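Local coordinates for protein importin subunit beta-1 (Saccharomyces cerevisiae, PDB 5OWU) that carries proteins into the nucleus together with importin alpha, the adaptor that recognises the classical nuclear localization signal of the cargo, at residues A114-I119 with L156-Y161; N150-S155 with K195-A200; T798-V803 with S841-D846. All blocks are in the same frame, centred on the assembly; numbering follows the deposited sequence.

Interaction 1: residues A114-I119 with L156-Y161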
loop_
_atom_site.group_PDB
_atom_site.type_symbol
_atom_site.label_atom_id
_atom_site.label_comp_id
_atom_site.label_asym_id
_atom_site.label_seq_id
_atom_site.Cartn_x
_atom_site.Cartn_y
_atom_site.Cartn_z
ATOM N N ALA A 114 6.639 -28.554 -8.675
ATOM C CA ALA A 114 7.206 -27.920 -9.868
ATOM C C ALA A 114 6.365 -28.232 -11.099
ATOM O O ALA A 114 6.059 -27.342 -11.912
ATOM C CB ALA A 114 8.645 -28.387 -10.072
ATOM N N ALA A 115 5.963 -29.494 -11.241
ATOM C CA ALA A 115 5.140 -29.894 -12.372
ATOM C C ALA A 115 3.807 -29.160 -12.366
ATOM O O ALA A 115 3.304 -28.761 -13.421
ATOM C CB ALA A 115 4.929 -31.405 -12.338
ATOM N N ALA A 116 3.219 -28.967 -11.183
ATOM C CA ALA A 116 1.950 -28.258 -11.088
ATOM C C ALA A 116 2.094 -26.818 -11.558
ATOM O O ALA A 116 1.211 -26.288 -12.243
ATOM C CB ALA A 116 1.429 -28.299 -9.650
ATOM N N GLN A 117 3.198 -26.162 -11.193
ATOM C CA GLN A 117 3.417 -24.796 -11.659
ATOM C C GLN A 117 3.607 -24.745 -13.176
ATOM O O GLN A 117 3.110 -23.822 -13.842
ATOM C CB GLN A 117 4.621 -24.192 -10.945
ATOM C CG GLN A 117 4.462 -24.076 -9.445
ATOM C CD GLN A 117 5.576 -23.270 -8.805
ATOM O OE1 GLN A 117 5.797 -22.111 -9.147
ATOM N NE2 GLN A 117 6.281 -23.884 -7.866
ATOM N N LEU A 118 4.317 -25.729 -13.740
ATOM C CA LEU A 118 4.519 -25.769 -15.189
ATOM C C LEU A 118 3.205 -26.006 -15.924
ATOM O O LEU A 118 2.888 -25.316 -16.907
ATOM C CB LEU A 118 5.536 -26.863 -15.540
ATOM C CG LEU A 118 5.818 -27.100 -17.030
ATOM C CD1 LEU A 118 6.383 -25.855 -17.648
ATOM C CD2 LEU A 118 6.768 -28.257 -17.219
ATOM N N ILE A 119 2.435 -26.998 -15.466
ATOM C CA ILE A 119 1.113 -27.249 -16.026
ATOM C C ILE A 119 0.276 -25.983 -15.968
ATOM O O ILE A 119 -0.394 -25.622 -16.940
ATOM C CB ILE A 119 0.430 -28.413 -15.286
ATOM C CG1 ILE A 119 1.122 -29.732 -15.636
ATOM C CG2 ILE A 119 -1.060 -28.478 -15.624
ATOM C CD1 ILE A 119 0.772 -30.871 -14.705
ATOM N N LEU A 156 -4.923 -30.378 -7.290
ATOM C CA LEU A 156 -5.491 -29.181 -6.678
ATOM C C LEU A 156 -4.473 -28.044 -6.634
ATOM O O LEU A 156 -4.822 -26.882 -6.873
ATOM C CB LEU A 156 -6.010 -29.502 -5.274
ATOM C CG LEU A 156 -7.222 -30.445 -5.252
ATOM C CD1 LEU A 156 -7.484 -30.997 -3.868
ATOM C CD2 LEU A 156 -8.453 -29.725 -5.764
ATOM N N LEU A 157 -3.210 -28.355 -6.334
ATOM C CA LEU A 157 -2.160 -27.346 -6.442
ATOM C C LEU A 157 -2.114 -26.756 -7.842
ATOM O O LEU A 157 -2.058 -25.532 -8.012
ATOM C CB LEU A 157 -0.796 -27.946 -6.097
ATOM C CG LEU A 157 -0.553 -28.372 -4.652
ATOM C CD1 LEU A 157 0.886 -28.825 -4.510
ATOM C CD2 LEU A 157 -0.867 -27.246 -3.676
ATOM N N ALA A 158 -2.118 -27.618 -8.861
ATOM C CA ALA A 158 -2.068 -27.127 -10.235
ATOM C C ALA A 158 -3.238 -26.198 -10.536
ATOM O O ALA A 158 -3.060 -25.156 -11.174
ATOM C CB ALA A 158 -2.045 -28.301 -11.214
ATOM N N LEU A 159 -4.445 -26.550 -10.081
ATOM C CA LEU A 159 -5.594 -25.680 -10.320
ATOM C C LEU A 159 -5.424 -24.335 -9.611
ATOM O O LEU A 159 -5.706 -23.269 -10.187
ATOM C CB LEU A 159 -6.873 -26.388 -9.872
ATOM C CG LEU A 159 -7.222 -27.606 -10.741
ATOM C CD1 LEU A 159 -8.129 -28.550 -9.999
ATOM C CD2 LEU A 159 -7.868 -27.160 -12.046
ATOM N N GLY A 160 -4.930 -24.365 -8.374
ATOM C CA GLY A 160 -4.627 -23.120 -7.686
ATOM C C GLY A 160 -3.657 -22.254 -8.466
ATOM O O GLY A 160 -3.914 -21.072 -8.697
ATOM N N TYR A 161 -2.530 -22.837 -8.886
ATOM C CA TYR A 161 -1.521 -22.085 -9.629
ATOM C C TYR A 161 -2.091 -21.540 -10.924
ATOM O O TYR A 161 -1.766 -20.429 -11.340
ATOM C CB TYR A 161 -0.318 -22.978 -9.928
ATOM C CG TYR A 161 0.593 -23.236 -8.751
ATOM C CD1 TYR A 161 1.156 -22.187 -8.033
ATOM C CD2 TYR A 161 0.926 -24.533 -8.382
ATOM C CE1 TYR A 161 2.004 -22.424 -6.967
ATOM C CE2 TYR A 161 1.774 -24.778 -7.319
ATOM C CZ TYR A 161 2.311 -23.722 -6.618
ATOM O OH TYR A 161 3.145 -23.977 -5.559
#
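Gln117 and Tyr161 make the aromatic part of this contact, a CH-pi interaction between helix 109-126 of HEAT 3 and helix 149-165 of HEAT 4. Gln117 CG sits over one face of the Tyr161 ring, 3.5 Å from the ring centroid and 13° off its normal. Its chain runs on extended from there and the amide spreads beyond CG, its plane tilted 22° from that of the ring. Tyr161 CG stands beside its own backbone N, anti to the carbonyl carbon, and the ring rises along the neighbouring helix to meet the methylene.

The apolar part centres on Ala116. Its CB points at the other helix and lies 3.8 Å from Ala158 CB, while on its flanks it touches Leu157 CB and, at the ring edge, Tyr161 CD2. Paired alanines let the CA atoms of Ala116 and Ala158 come within 4.3 Å, with the segment axes 8.0 Å apart at an angle of 41°.

No hydrogen bond joins the two segments; the Tyr161 hydroxyl bonds instead to Asn113 OD1, one turn before Gln117. Cohesion here therefore rests on small-residue packing and a ring held at both its face and its hydroxyl.

Interaction 2: residues N150-S155 with K195-A200; sequences NVKRAS and KAVRLA
Second helices of consecutive HEAT repeats lie side by side here, helix 149-165 of HEAT 4 against the first turns of helix 195-208 of HEAT 5. Arg153 and Val197 mark the level at which the two backbones come nearest, their CA atoms 5.2 Å apart.

Two side chains of segment 150-155 reach across. Lys152 presents its CB to the fork of Val197, 4.0 Å from both CG1 and CG2, so that the lysine contributes aliphatic carbon to the interface. Beyond CG its chain is extended and leads away from segment 195-200, and the ammonium group at its end forms a salt bridge with Glu192 and a hydrogen bond to Ala145 O.

Arg153 lies across the other flank. Bends at chi2 (-74°) and chi3 (-71°) fold its chain back, laying CD against Ala200 CB at 3.8 Å with CG close beside it. The guanidinium group ends near Ala196 CB, which it approaches obliquely. A water links this end to the neighbouring helix: it accepts from Arg153 NH1 at 3.2 Å and donates to Ala196 O at 2.8 Å. Since Ala196 O also takes the helical bond from Ala200 N, the water is a second donor to that carbonyl. No direct hydrogen bond crosses between the segments.

Leu156, on the next turn of helix 149-165, continues the apolar seam onto Val197 and Ala200. An angle of 19° between segment axes 8.9 Å apart is the near-parallel stacking of equivalent helices that builds a HEAT-repeat solenoid.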
loop_
_atom_site.group_PDB
_atom_site.type_symbol
_atom_site.label_atom_id
_atom_site.label_comp_id
_atom_site.label_asym_id
_atom_site.label_seq_id
_atom_site.Cartn_x
_atom_site.Cartn_y
_atom_site.Cartn_z
ATOM N N ASN A 150 -1.886 -38.174 -3.159
ATOM C CA ASN A 150 -0.911 -37.319 -3.828
ATOM C C ASN A 150 -1.437 -36.806 -5.164
ATOM O O ASN A 150 -1.140 -35.671 -5.551
ATOM C CB ASN A 150 0.407 -38.072 -4.018
ATOM C CG ASN A 150 0.276 -39.273 -4.939
ATOM O OD1 ASN A 150 -0.502 -40.192 -4.680
ATOM N ND2 ASN A 150 1.041 -39.269 -6.023
ATOM N N VAL A 151 -2.224 -37.612 -5.874
ATOM C CA VAL A 151 -2.757 -37.179 -7.160
ATOM C C VAL A 151 -3.806 -36.094 -6.955
ATOM O O VAL A 151 -3.803 -35.061 -7.644
ATOM C CB VAL A 151 -3.321 -38.393 -7.920
ATOM C CG1 VAL A 151 -4.053 -37.960 -9.178
ATOM C CG2 VAL A 151 -2.195 -39.356 -8.257
ATOM N N LYS A 152 -4.711 -36.303 -5.998
ATOM C CA LYS A 152 -5.668 -35.265 -5.633
ATOM C C LYS A 152 -4.955 -33.964 -5.292
ATOM O O LYS A 152 -5.274 -32.895 -5.828
ATOM C CB LYS A 152 -6.501 -35.721 -4.435
ATOM C CG LYS A 152 -7.450 -36.871 -4.704
ATOM C CD LYS A 152 -8.008 -37.413 -3.391
ATOM C CE LYS A 152 -9.235 -38.286 -3.606
ATOM N NZ LYS A 152 -9.751 -38.819 -2.320
ATOM N N ARG A 153 -3.990 -34.042 -4.378
ATOM C CA ARG A 153 -3.365 -32.837 -3.847
ATOM C C ARG A 153 -2.567 -32.115 -4.926
ATOM O O ARG A 153 -2.653 -30.891 -5.058
ATOM C CB ARG A 153 -2.471 -33.200 -2.661
ATOM C CG ARG A 153 -2.411 -32.137 -1.566
ATOM C CD ARG A 153 -1.567 -30.939 -1.975
ATOM N NE ARG A 153 -0.141 -31.257 -2.025
ATOM C CZ ARG A 153 0.676 -31.229 -0.975
ATOM N NH1 ARG A 153 0.215 -30.897 0.229
ATOM N NH2 ARG A 153 1.961 -31.535 -1.127
ATOM N N ALA A 154 -1.777 -32.856 -5.704
ATOM C CA ALA A 154 -0.982 -32.228 -6.754
ATOM C C ALA A 154 -1.876 -31.570 -7.796
ATOM O O ALA A 154 -1.580 -30.465 -8.277
ATOM C CB ALA A 154 -0.066 -33.264 -7.403
ATOM N N SER A 155 -2.989 -32.219 -8.143
ATOM C CA SER A 155 -3.886 -31.628 -9.125
ATOM C C SER A 155 -4.545 -30.369 -8.577
ATOM O O SER A 155 -4.698 -29.379 -9.305
ATOM C CB SER A 155 -4.925 -32.658 -9.565
ATOM O OG SER A 155 -4.270 -33.797 -10.106
ATOM N N LYS A 195 -6.854 -34.235 5.208
ATOM C CA LYS A 195 -6.802 -32.825 5.576
ATOM C C LYS A 195 -5.967 -32.032 4.580
ATOM O O LYS A 195 -6.315 -30.897 4.235
ATOM C CB LYS A 195 -6.240 -32.670 6.988
ATOM C CG LYS A 195 -7.088 -33.343 8.057
ATOM C CD LYS A 195 -6.553 -33.073 9.457
ATOM C CE LYS A 195 -7.482 -33.642 10.527
ATOM N NZ LYS A 195 -7.190 -33.107 11.893
ATOM N N ALA A 196 -4.858 -32.608 4.110
ATOM C CA ALA A 196 -4.053 -31.931 3.100
ATOM C C ALA A 196 -4.875 -31.655 1.848
ATOM O O ALA A 196 -4.767 -30.578 1.250
ATOM C CB ALA A 196 -2.821 -32.768 2.760
ATOM N N VAL A 197 -5.724 -32.608 1.454
ATOM C CA VAL A 197 -6.511 -32.443 0.236
ATOM C C VAL A 197 -7.577 -31.373 0.429
ATOM O O VAL A 197 -7.780 -30.529 -0.450
ATOM C CB VAL A 197 -7.127 -33.786 -0.202
ATOM C CG1 VAL A 197 -8.052 -33.589 -1.402
ATOM C CG2 VAL A 197 -6.031 -34.785 -0.563
ATOM N N ARG A 198 -8.284 -31.390 1.567
ATOM C CA ARG A 198 -9.284 -30.358 1.823
ATOM C C ARG A 198 -8.643 -28.980 1.872
ATOM O O ARG A 198 -9.205 -28.007 1.354
ATOM C CB ARG A 198 -10.027 -30.632 3.131
ATOM C CG ARG A 198 -10.960 -31.823 3.102
ATOM C CD ARG A 198 -11.957 -31.754 4.251
ATOM N NE ARG A 198 -13.157 -31.006 3.885
ATOM C CZ ARG A 198 -14.161 -30.737 4.712
ATOM N NH1 ARG A 198 -14.123 -31.139 5.974
ATOM N NH2 ARG A 198 -15.210 -30.056 4.271
ATOM N N LEU A 199 -7.467 -28.877 2.493
ATOM C CA LEU A 199 -6.758 -27.602 2.552
ATOM C C LEU A 199 -6.402 -27.111 1.162
ATOM O O LEU A 199 -6.657 -25.951 0.813
ATOM C CB LEU A 199 -5.482 -27.735 3.387
ATOM C CG LEU A 199 -5.577 -27.527 4.890
ATOM C CD1 LEU A 199 -4.216 -27.802 5.502
ATOM C CD2 LEU A 199 -6.046 -26.114 5.214
ATOM N N ALA A 200 -5.769 -27.978 0.367
ATOM C CA ALA A 200 -5.412 -27.618 -0.998
ATOM C C ALA A 200 -6.641 -27.218 -1.802
ATOM O O ALA A 200 -6.586 -26.286 -2.613
ATOM C CB ALA A 200 -4.686 -28.788 -1.664
HETATM O O HOH W 1 -2.266 -29.264 1.345
#

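Interaction 3: residues T798-V803 with S841-D846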
loop_
_atom_site.group_PDB
_atom_site.type_symbol
_atom_site.label_atom_id
_atom_site.label_comp_id
_atom_site.label_asym_id
_atom_site.label_seq_id
_atom_site.Cartn_x
_atom_site.Cartn_y
_atom_site.Cartn_z
ATOM N N THR A 798 -3.934 17.836 -7.616
ATOM C CA THR A 798 -3.844 17.367 -8.996
ATOM C C THR A 798 -4.881 18.057 -9.873
ATOM O O THR A 798 -4.560 18.568 -10.953
ATOM C CB THR A 798 -4.020 15.848 -9.042
ATOM O OG1 THR A 798 -3.019 15.226 -8.223
ATOM C CG2 THR A 798 -3.909 15.318 -10.480
ATOM N N SER A 799 -6.135 18.090 -9.420
ATOM C CA SER A 799 -7.175 18.739 -10.212
ATOM C C SER A 799 -6.936 20.237 -10.319
ATOM O O SER A 799 -7.195 20.837 -11.370
ATOM C CB SER A 799 -8.554 18.455 -9.614
ATOM O OG SER A 799 -9.106 17.289 -10.194
ATOM N N ARG A 800 -6.450 20.864 -9.245
ATOM C CA ARG A 800 -6.147 22.289 -9.317
ATOM C C ARG A 800 -5.089 22.562 -10.375
ATOM O O ARG A 800 -5.226 23.494 -11.181
ATOM C CB ARG A 800 -5.681 22.816 -7.958
ATOM C CG ARG A 800 -5.396 24.316 -7.976
ATOM C CD ARG A 800 -5.238 24.905 -6.583
ATOM N NE ARG A 800 -4.122 24.318 -5.842
ATOM C CZ ARG A 800 -4.231 23.581 -4.738
ATOM N NH1 ARG A 800 -5.416 23.321 -4.202
ATOM N NH2 ARG A 800 -3.137 23.103 -4.157
ATOM N N ALA A 801 -4.033 21.750 -10.404
ATOM C CA ALA A 801 -2.989 21.968 -11.399
ATOM C C ALA A 801 -3.502 21.703 -12.815
ATOM O O ALA A 801 -3.204 22.467 -13.738
ATOM C CB ALA A 801 -1.779 21.096 -11.084
ATOM N N ALA A 802 -4.282 20.636 -13.008
ATOM C CA ALA A 802 -4.730 20.282 -14.357
ATOM C C ALA A 802 -5.705 21.314 -14.920
ATOM O O ALA A 802 -5.566 21.768 -16.069
ATOM C CB ALA A 802 -5.370 18.894 -14.340
ATOM N N VAL A 803 -6.717 21.684 -14.135
ATOM C CA VAL A 803 -7.654 22.694 -14.614
ATOM C C VAL A 803 -6.927 24.031 -14.778
ATOM O O VAL A 803 -7.220 24.812 -15.705
ATOM C CB VAL A 803 -8.867 22.759 -13.658
ATOM C CG1 VAL A 803 -8.540 23.516 -12.386
ATOM C CG2 VAL A 803 -10.068 23.359 -14.350
ATOM N N SER A 841 -10.849 22.220 -2.449
ATOM C CA SER A 841 -10.635 23.471 -1.746
ATOM C C SER A 841 -11.160 24.641 -2.573
ATOM O O SER A 841 -11.562 24.497 -3.730
ATOM C CB SER A 841 -9.151 23.665 -1.446
ATOM O OG SER A 841 -8.414 23.813 -2.648
ATOM N N GLN A 842 -11.141 25.827 -1.962
ATOM C CA GLN A 842 -11.618 27.015 -2.654
ATOM C C GLN A 842 -10.603 27.525 -3.665
ATOM O O GLN A 842 -10.991 28.143 -4.660
ATOM C CB GLN A 842 -11.955 28.120 -1.652
ATOM C CG GLN A 842 -12.944 29.148 -2.189
ATOM C CD GLN A 842 -14.338 28.572 -2.381
ATOM O OE1 GLN A 842 -14.747 27.656 -1.667
ATOM N NE2 GLN A 842 -15.072 29.106 -3.351
ATOM N N ALA A 843 -9.310 27.292 -3.433
ATOM C CA ALA A 843 -8.317 27.647 -4.442
ATOM C C ALA A 843 -8.536 26.838 -5.713
ATOM O O ALA A 843 -8.465 27.377 -6.825
ATOM C CB ALA A 843 -6.905 27.428 -3.897
ATOM N N THR A 844 -8.823 25.542 -5.563
ATOM C CA THR A 844 -9.137 24.702 -6.715
ATOM C C THR A 844 -10.361 25.218 -7.459
ATOM O O THR A 844 -10.374 25.261 -8.694
ATOM C CB THR A 844 -9.356 23.262 -6.254
ATOM O OG1 THR A 844 -8.159 22.769 -5.646
ATOM C CG2 THR A 844 -9.733 22.353 -7.419
ATOM N N LYS A 845 -11.401 25.620 -6.728
ATOM C CA LYS A 845 -12.614 26.093 -7.387
ATOM C C LYS A 845 -12.381 27.435 -8.067
ATOM O O LYS A 845 -12.939 27.698 -9.138
ATOM C CB LYS A 845 -13.756 26.173 -6.371
ATOM C CG LYS A 845 -14.086 24.821 -5.743
ATOM C CD LYS A 845 -15.052 24.941 -4.572
ATOM C CE LYS A 845 -16.426 24.408 -4.936
ATOM N NZ LYS A 845 -17.353 24.407 -3.775
ATOM N N ASP A 846 -11.550 28.291 -7.469
ATOM C CA ASP A 846 -11.165 29.536 -8.126
ATOM C C ASP A 846 -10.440 29.251 -9.436
ATOM O O ASP A 846 -10.741 29.854 -10.478
ATOM C CB ASP A 846 -10.275 30.369 -7.196
ATOM C CG ASP A 846 -10.962 30.732 -5.887
ATOM O OD1 ASP A 846 -12.211 30.810 -5.860
ATOM O OD2 ASP A 846 -10.246 30.946 -4.885
#
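Ser841, the N-cap of helix 842-860, brings its OG within 3.4 Å of Arg800 NH1, near the plane of the guanidinium group and at its edge. The same oxygen accepts a weak capping bond from Thr844 N, 3.4 Å long, and a hydrogen bond also joins it to Asp796. Its first torsion places OG between the backbone N and the carbonyl carbon, turned back over the start of the helix. Ala843, in the first turn, lays its CB 4.0 Å from Arg800 CD, in contact with the aliphatic part of the arginine.

Arg800 sets out with CG anti to the backbone N and bends at chi3, which turns its head toward the cap. Its helix, 796-812 of HEAT 18, runs nearly parallel to helix 842-860 of HEAT 19, the segment axes 18° apart: repeat-to-repeat stacking near the C-terminal end of the solenoid.

Thr844 meets the arginine at about a right angle. Its OG1 accepts from Arg800 NH1 at 3.1 Å, a bent bond of 136° at the hydrogen, with the oxygen 27° out of the guanidinium plane. That oxygen is also only 3.4 Å from Arg800 CB. Asp796 binds this polar group from its own helix, by a salt bridge to Arg800 NH1 and a hydrogen bond with Thr844 OG1; its charge would be expected to strengthen the hold on the guanidinium. Farther on, Thr844 O lies 4.5 Å from Val803 CG1.

From the N terminus, interaction 1 closes a loop of 36 intervening residues by joining helix 109-126 of HEAT 3 to helix 149-165 of HEAT 4. Before that loop ends, segment 150-155 opens interaction 2, which reaches HEAT 5, so the two loops cross and share helix 149-165. Their centres lie 12 Å apart, and they also touch where Ala116 CB packs on Ala154 O, making one continuous run over three repeats. Interaction 3 follows in series, closing a loop between HEAT 18 and HEAT 19. It lies on the opposite side of the chain's centre, about 51 Å from interaction 1 and 56 Å from interaction 2, centre to centre.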